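Local coordinates for protein glutaminyl-tRNA synthetase (Saccharomyces cerevisiae, PDB 3TL4) that attaches glutamine to its cognate tRNA in an ATP-dependent reaction, the piece here being its appended N-terminal tRNA-binding domain, at residues Y45-N48 with K49-A53; R52-V55 with H56-A59; Y35-I38 with K39-P42. All coordinates share one frame; numbering follows the deposited sequence.

Interaction 1 of 3, residues Y45-N48 with K49-A53; sequences YQWN and KSTRA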
loop_
_atom_site.group_PDB
_atom_site.type_symbol
_atom_site.label_atom_id
_atom_site.label_comp_id
_atom_site.label_asym_id
_atom_site.label_seq_id
_atom_site.Cartn_x
_atom_site.Cartn_y
_atom_site.Cartn_z
ATOM N N TYR A 45 12.142 19.718 -5.526
ATOM C CA TYR A 45 11.236 18.602 -5.770
ATOM C C TYR A 45 9.787 19.088 -5.764
ATOM O O TYR A 45 9.418 19.970 -4.979
ATOM C CB TYR A 45 11.432 17.461 -4.765
ATOM C CG TYR A 45 10.384 16.390 -4.933
ATOM C CD1 TYR A 45 10.461 15.475 -5.972
ATOM C CD2 TYR A 45 9.289 16.326 -4.083
ATOM C CE1 TYR A 45 9.489 14.514 -6.151
ATOM C CE2 TYR A 45 8.318 15.368 -4.254
ATOM C CZ TYR A 45 8.417 14.466 -5.295
ATOM O OH TYR A 45 7.436 13.514 -5.470
ATOM N N GLN A 46 8.976 18.516 -6.651
ATOM C CA GLN A 46 7.581 18.928 -6.811
ATOM C C GLN A 46 6.634 17.857 -6.306
ATOM O O GLN A 46 6.482 16.806 -6.930
ATOM C CB GLN A 46 7.273 19.228 -8.280
ATOM C CG GLN A 46 7.937 20.489 -8.822
ATOM C CD GLN A 46 7.628 20.740 -10.295
ATOM O OE1 GLN A 46 7.220 19.832 -11.021
ATOM N NE2 GLN A 46 7.813 21.981 -10.735
ATOM N N TRP A 47 5.988 18.128 -5.181
ATOM C CA TRP A 47 5.097 17.148 -4.573
ATOM C C TRP A 47 3.844 16.946 -5.424
ATOM O O TRP A 47 3.516 17.779 -6.262
ATOM C CB TRP A 47 4.724 17.582 -3.156
ATOM C CG TRP A 47 5.894 17.573 -2.232
ATOM C CD1 TRP A 47 6.753 18.611 -1.976
ATOM C CD2 TRP A 47 6.344 16.475 -1.439
ATOM N NE1 TRP A 47 7.710 18.219 -1.077
ATOM C CE2 TRP A 47 7.488 16.907 -0.735
ATOM C CE3 TRP A 47 5.901 15.155 -1.262
ATOM C CZ2 TRP A 47 8.185 16.073 0.141
ATOM C CZ3 TRP A 47 6.599 14.326 -0.398
ATOM C CH2 TRP A 47 7.725 14.790 0.296
ATOM N N ASN A 48 3.160 15.826 -5.225
ATOM C CA ASN A 48 1.842 15.629 -5.832
ATOM C C ASN A 48 0.921 14.946 -4.827
ATOM O O ASN A 48 1.332 14.661 -3.702
ATOM C CB ASN A 48 1.930 14.823 -7.138
ATOM C CG ASN A 48 2.589 13.472 -6.941
ATOM O OD1 ASN A 48 2.089 12.622 -6.191
ATOM N ND2 ASN A 48 3.725 13.270 -7.598
ATOM N N LYS A 49 -0.317 14.684 -5.228
ATOM C CA LYS A 49 -1.308 14.118 -4.321
ATOM C C LYS A 49 -0.832 12.784 -3.763
ATOM O O LYS A 49 -1.013 12.489 -2.584
ATOM C CB LYS A 49 -2.658 13.964 -5.027
ATOM C CG LYS A 49 -3.772 13.455 -4.133
ATOM C CD LYS A 49 -5.153 13.755 -4.719
ATOM C CE LYS A 49 -5.431 12.949 -5.975
ATOM N NZ LYS A 49 -5.657 11.508 -5.672
ATOM N N SER A 50 -0.202 11.994 -4.624
ATOM C CA SER A 50 0.301 10.678 -4.256
ATOM C C SER A 50 1.440 10.728 -3.225
ATOM O O SER A 50 1.367 10.081 -2.182
ATOM C CB SER A 50 0.735 9.918 -5.516
ATOM O OG SER A 50 1.401 8.702 -5.202
ATOM N N THR A 51 2.497 11.483 -3.506
ATOM C CA THR A 51 3.642 11.490 -2.594
ATOM C C THR A 51 3.362 12.269 -1.297
ATOM O O THR A 51 3.806 11.860 -0.225
ATOM C CB THR A 51 4.964 11.934 -3.279
ATOM O OG1 THR A 51 4.794 13.201 -3.907
ATOM C CG2 THR A 51 5.388 10.918 -4.340
ATOM N N ARG A 52 2.604 13.364 -1.387
ATOM C CA ARG A 52 2.121 14.045 -0.186
ATOM C C ARG A 52 1.422 13.049 0.751
ATOM O O ARG A 52 1.667 13.029 1.962
ATOM C CB ARG A 52 1.147 15.183 -0.538
ATOM C CG ARG A 52 1.785 16.418 -1.172
ATOM C CD ARG A 52 0.791 17.571 -1.192
ATOM N NE ARG A 52 -0.239 17.393 -2.212
ATOM C CZ ARG A 52 -0.107 17.823 -3.456
ATOM N NH1 ARG A 52 1.009 18.448 -3.809
ATOM N NH2 ARG A 52 -1.072 17.630 -4.344
ATOM N N ALA A 53 0.545 12.225 0.188
ATOM C CA ALA A 53 -0.202 11.263 0.985
ATOM C C ALA A 53 0.723 10.202 1.573
ATOM O O ALA A 53 0.580 9.808 2.721
ATOM C CB ALA A 53 -1.290 10.603 0.136
#
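Tyr45 and Thr51 approach from opposite directions. The phenol OH of Tyr45 lies 3.1 Å from Thr51 OG1 and is hydrogen-bonded to it, with the threonine oxygen near the plane of the ring at its edge. Thr51 OG1 sits between its own backbone N and carbonyl carbon (chi1 55°). This turns it back towards the chain before the helix, where Asn48 N also reaches Thr51 OG1 in a weak, long bond of 3.4 Å.

The side chain of Asn48 crosses that of Thr51 at about a right angle, and Asn48 OD1 accepts from Thr51 N at 2.9 Å. The donor stands above the carbonyl plane of the amide. A second, weak bond comes to OD1 from Ser50 N. Together Asn48 and Thr51 form a capping box, with Asn48 as N-cap of helix 49-62. It gives the first-turn N-H groups of Ser50 and Thr51 an acceptor where no earlier helical carbonyl is available. The first turn then continues with Arg52 N bonding to Asn48 O at 2.9 Å.

Trp47 packs beside Thr51 and Arg52. Trp47 CE3 lies 3.5 Å from Thr51 OG1, and Arg52 N lies at the ring edge. One face of the indole receives Tyr45 CE2, offset toward the rim. Nearer the backbone, Arg52 CG packs on Trp47 CB at 3.7 Å. The arginine chain bends at chi3 (-74°), and one face of its guanidinium covers Asn48 C, which lies 3.3 Å from Arg52 CZ. Its NH1 is hydrogen-bonded to Val14 O. Beyond the cap, Tyr45 and Trp47 both touch Ile78 of helix 70-78.

Interaction 2 of 3, residues R52-V55 with H56-A59; sequences RALV and HNLA
The side chain of Asn57 is turned with CG anti to its own carbonyl carbon (chi1 -74°), which lays it back along the preceding turn. Asn57 CB then rests 3.2 Å from Leu54 O, and Asn57 CG also lies near Ala53 O. Leu54 has the same first torsion, and its side chain meets that of Asn57 at a slant. The closest side-chain approach is loose, with Leu54 CD2 at 4.0 Å from Asn57 OD1. That oxygen has its polar partner elsewhere, in a hydrogen bond with Ser85 OG.

His56 is set differently. Its CG is opposite the backbone N (chi1 -170°), so the imidazole leads away from the previous turn. Of its side chain only CB stays close, His56 CB lying 3.5 Å from Arg52 O. The His56 side chain touches Val30 of helix 28-39.

The backbone supplies the regular part of the contact. Four successive i to i+4 bonds join the two segments, from His56 N to Arg52 O through to Ala59 N and Val55 O. The bond from Asn57 N to Ala53 O, at 2.9 Å, is nearly straight (169°). These are two regular alpha-helical turns in the middle of helix 49-62.

The helix is amphipathic here. Leu54 and Leu58 reach Val88 of helix 85-98 as well as helix 70-78, where Leu54 meets Ile77 and Leu58 meets Ile73 and Val74. Val55 and Ala59 pack on Leu34 of helix 28-39. Chemically, the carbonyls of Arg52 to Val55 are taken up by the amides of His56 to Ala59. This is consistent with the aliphatic groups packing on three neighbouring helices, while Asn57 OD1 pairs with Ser85 OG.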
loop_
_atom_site.group_PDB
_atom_site.type_symbol
_atom_site.label_atom_id
_atom_site.label_comp_id
_atom_site.label_asym_id
_atom_site.label_seq_id
_atom_site.Cartn_x
_atom_site.Cartn_y
_atom_site.Cartn_z
ATOM N N ARG A 52 2.604 13.364 -1.387
ATOM C CA ARG A 52 2.121 14.045 -0.186
ATOM C C ARG A 52 1.422 13.049 0.751
ATOM O O ARG A 52 1.667 13.029 1.962
ATOM C CB ARG A 52 1.147 15.183 -0.538
ATOM C CG ARG A 52 1.785 16.418 -1.172
ATOM C CD ARG A 52 0.791 17.571 -1.192
ATOM N NE ARG A 52 -0.239 17.393 -2.212
ATOM C CZ ARG A 52 -0.107 17.823 -3.456
ATOM N NH1 ARG A 52 1.009 18.448 -3.809
ATOM N NH2 ARG A 52 -1.072 17.630 -4.344
ATOM N N ALA A 53 0.545 12.225 0.188
ATOM C CA ALA A 53 -0.202 11.263 0.985
ATOM C C ALA A 53 0.723 10.202 1.573
ATOM O O ALA A 53 0.580 9.808 2.721
ATOM C CB ALA A 53 -1.290 10.603 0.136
ATOM N N LEU A 54 1.679 9.749 0.776
ATOM C CA LEU A 54 2.592 8.702 1.205
ATOM C C LEU A 54 3.530 9.196 2.302
ATOM O O LEU A 54 3.817 8.465 3.255
ATOM C CB LEU A 54 3.386 8.156 0.012
ATOM C CG LEU A 54 2.559 7.368 -1.003
ATOM C CD1 LEU A 54 3.380 7.044 -2.256
ATOM C CD2 LEU A 54 2.025 6.102 -0.373
ATOM N N VAL A 55 3.992 10.437 2.181
ATOM C CA VAL A 55 4.855 10.992 3.215
ATOM C C VAL A 55 4.050 11.254 4.496
ATOM O O VAL A 55 4.558 11.069 5.604
ATOM C CB VAL A 55 5.642 12.233 2.742
ATOM C CG1 VAL A 55 4.701 13.393 2.436
ATOM C CG2 VAL A 55 6.662 12.642 3.794
ATOM N N HIS A 56 2.782 11.630 4.357
ATOM C CA HIS A 56 1.933 11.731 5.539
ATOM C C HIS A 56 1.731 10.374 6.227
ATOM O O HIS A 56 1.794 10.280 7.451
ATOM C CB HIS A 56 0.593 12.382 5.237
ATOM C CG HIS A 56 -0.191 12.708 6.468
ATOM N ND1 HIS A 56 -1.508 12.345 6.636
ATOM C CD2 HIS A 56 0.174 13.335 7.615
ATOM C CE1 HIS A 56 -1.926 12.745 7.823
ATOM N NE2 HIS A 56 -0.923 13.350 8.435
ATOM N N ASN A 57 1.487 9.327 5.446
ATOM C CA ASN A 57 1.506 7.971 5.989
ATOM C C ASN A 57 2.762 7.735 6.807
ATOM O O ASN A 57 2.698 7.263 7.939
ATOM C CB ASN A 57 1.502 6.921 4.881
ATOM C CG ASN A 57 0.154 6.771 4.204
ATOM O OD1 ASN A 57 0.084 6.312 3.061
ATOM N ND2 ASN A 57 -0.923 7.142 4.905
ATOM N N LEU A 58 3.912 8.036 6.208
ATOM C CA LEU A 58 5.186 7.807 6.876
ATOM C C LEU A 58 5.271 8.586 8.170
ATOM O O LEU A 58 5.735 8.059 9.185
ATOM C CB LEU A 58 6.364 8.179 5.981
ATOM C CG LEU A 58 7.728 7.995 6.652
ATOM C CD1 LEU A 58 7.878 6.564 7.202
ATOM C CD2 LEU A 58 8.836 8.303 5.675
ATOM N N ALA A 59 4.827 9.843 8.127
ATOM C CA ALA A 59 4.858 10.699 9.301
ATOM C C ALA A 59 3.964 10.107 10.374
ATOM O O ALA A 59 4.268 10.199 11.566
ATOM C CB ALA A 59 4.407 12.099 8.956
#

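Interaction 3 of 3, residues Y35-I38 with K39-P42; sequences YKLI and KETP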
loop_
_atom_site.group_PDB
_atom_site.type_symbol
_atom_site.label_atom_id
_atom_site.label_comp_id
_atom_site.label_asym_id
_atom_site.label_seq_id
_atom_site.Cartn_x
_atom_site.Cartn_y
_atom_site.Cartn_z
ATOM N N TYR A 35 7.128 17.645 8.906
ATOM C CA TYR A 35 8.048 18.753 8.644
ATOM C C TYR A 35 9.473 18.261 8.371
ATOM O O TYR A 35 10.074 18.601 7.342
ATOM C CB TYR A 35 8.047 19.729 9.830
ATOM C CG TYR A 35 8.799 21.024 9.586
ATOM C CD1 TYR A 35 10.147 21.144 9.901
ATOM C CD2 TYR A 35 8.151 22.132 9.049
ATOM C CE1 TYR A 35 10.833 22.328 9.672
ATOM C CE2 TYR A 35 8.826 23.314 8.817
ATOM C CZ TYR A 35 10.166 23.411 9.130
ATOM O OH TYR A 35 10.833 24.595 8.897
ATOM N N LYS A 36 10.017 17.461 9.285
ATOM C CA LYS A 36 11.397 17.003 9.126
ATOM C C LYS A 36 11.560 16.099 7.905
ATOM O O LYS A 36 12.570 16.173 7.211
ATOM C CB LYS A 36 11.928 16.313 10.389
ATOM C CG LYS A 36 11.997 14.783 10.304
ATOM C CD LYS A 36 12.613 14.138 11.560
ATOM C CE LYS A 36 12.398 12.606 11.605
ATOM N NZ LYS A 36 13.397 11.825 10.815
ATOM N N LEU A 37 10.571 15.246 7.646
ATOM C CA LEU A 37 10.599 14.383 6.469
ATOM C C LEU A 37 10.573 15.200 5.169
ATOM O O LEU A 37 11.399 14.987 4.279
ATOM C CB LEU A 37 9.451 13.365 6.498
ATOM C CG LEU A 37 9.466 12.346 7.646
ATOM C CD1 LEU A 37 8.139 11.594 7.757
ATOM C CD2 LEU A 37 10.646 11.370 7.549
ATOM N N ILE A 38 9.632 16.134 5.059
ATOM C CA ILE A 38 9.605 17.043 3.912
ATOM C C ILE A 38 10.924 17.830 3.708
ATOM O O ILE A 38 11.327 18.100 2.578
ATOM C CB ILE A 38 8.432 18.031 4.005
ATOM C CG1 ILE A 38 7.103 17.298 3.816
ATOM C CG2 ILE A 38 8.574 19.131 2.965
ATOM C CD1 ILE A 38 5.894 18.187 3.923
ATOM N N LYS A 39 11.590 18.200 4.795
ATOM C CA LYS A 39 12.803 19.015 4.699
ATOM C C LYS A 39 14.042 18.240 4.235
ATOM O O LYS A 39 15.037 18.845 3.855
ATOM C CB LYS A 39 13.099 19.718 6.030
ATOM C CG LYS A 39 12.175 20.877 6.356
ATOM C CD LYS A 39 12.428 22.070 5.447
ATOM C CE LYS A 39 11.805 23.338 6.040
ATOM N NZ LYS A 39 12.028 24.564 5.221
ATOM N N GLU A 40 13.988 16.909 4.270
ATOM C CA GLU A 40 15.100 16.101 3.775
ATOM C C GLU A 40 14.847 15.575 2.352
ATOM O O GLU A 40 15.301 14.494 1.975
ATOM C CB GLU A 40 15.488 14.982 4.766
ATOM C CG GLU A 40 14.377 14.024 5.202
ATOM C CD GLU A 40 14.835 13.064 6.310
ATOM O OE1 GLU A 40 16.036 13.087 6.660
ATOM O OE2 GLU A 40 13.999 12.290 6.836
ATOM N N THR A 41 14.100 16.360 1.581
ATOM C CA THR A 41 13.901 16.124 0.160
ATOM C C THR A 41 14.455 17.351 -0.548
ATOM O O THR A 41 14.509 18.435 0.038
ATOM C CB THR A 41 12.402 16.026 -0.222
ATOM O OG1 THR A 41 11.740 17.241 0.134
ATOM C CG2 THR A 41 11.714 14.861 0.469
ATOM N N PRO A 42 14.851 17.192 -1.817
ATOM C CA PRO A 42 15.412 18.281 -2.629
ATOM C C PRO A 42 14.539 19.535 -2.635
ATOM O O PRO A 42 13.322 19.438 -2.716
ATOM C CB PRO A 42 15.460 17.671 -4.028
ATOM C CG PRO A 42 15.619 16.201 -3.777
ATOM C CD PRO A 42 14.813 15.916 -2.552
#
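Tyr35 offers one face of its ring to Lys39, whose CG lies over it in a CH-pi contact, 4.2 Å from the ring centroid. The lysine chain bends at chi2 (-71°) and runs on across the ring, bringing Lys39 CE to 3.3 Å from Tyr35 OH. Without the ring, as with a serine in place of Tyr35, the aliphatic part of Lys39 would probably lose the surface it lies on and be free to swing.

Lys36 and Glu40 run side by side and point the same way. Lys36 NZ and Glu40 OE2 are 4.1 Å apart, beyond a salt bridge, so any attraction is probably modest. Glu40 OE2 also lies against Leu37 CD2 at 3.5 Å and is hydrogen-bonded to Ser70 OG.

Thr41 turns back on the helix. Its OG1 donates to Ile38 O at 2.6 Å, and Thr41 N adds a weak bond to the same oxygen. Glu40 N bonds to Leu37 O, three residues back. Bonds of this i to i+3 kind, with a threonine hydroxyl taking up a last-turn carbonyl, are common where an alpha-helix runs out into a loop, here after helix 28-39 in this helical, strand-free tRNA-binding domain.

Overall arrangement
From the N terminus, interaction 3 comes first, where helix 28-39 gives way to a loop. Interaction 1 follows where that loop enters helix 49-62, and interaction 2 continues along the same helix. Interaction 3 is complete before interaction 1 opens, and interactions 1 and 2 overlap at Arg52 and Ala53; none encloses another. Each is local and closes no long loop, so the tie between the helices comes from packing among them. Trp47 of interaction 1 reaches Thr41 and Ile38 of interaction 3, and its CZ3 touches Val55 CG1 of interaction 2 at 3.5 Å. Leu37 packs on Val55, Leu58 and Ala59. The two consecutive helices and their connecting loop thus form one packed unit.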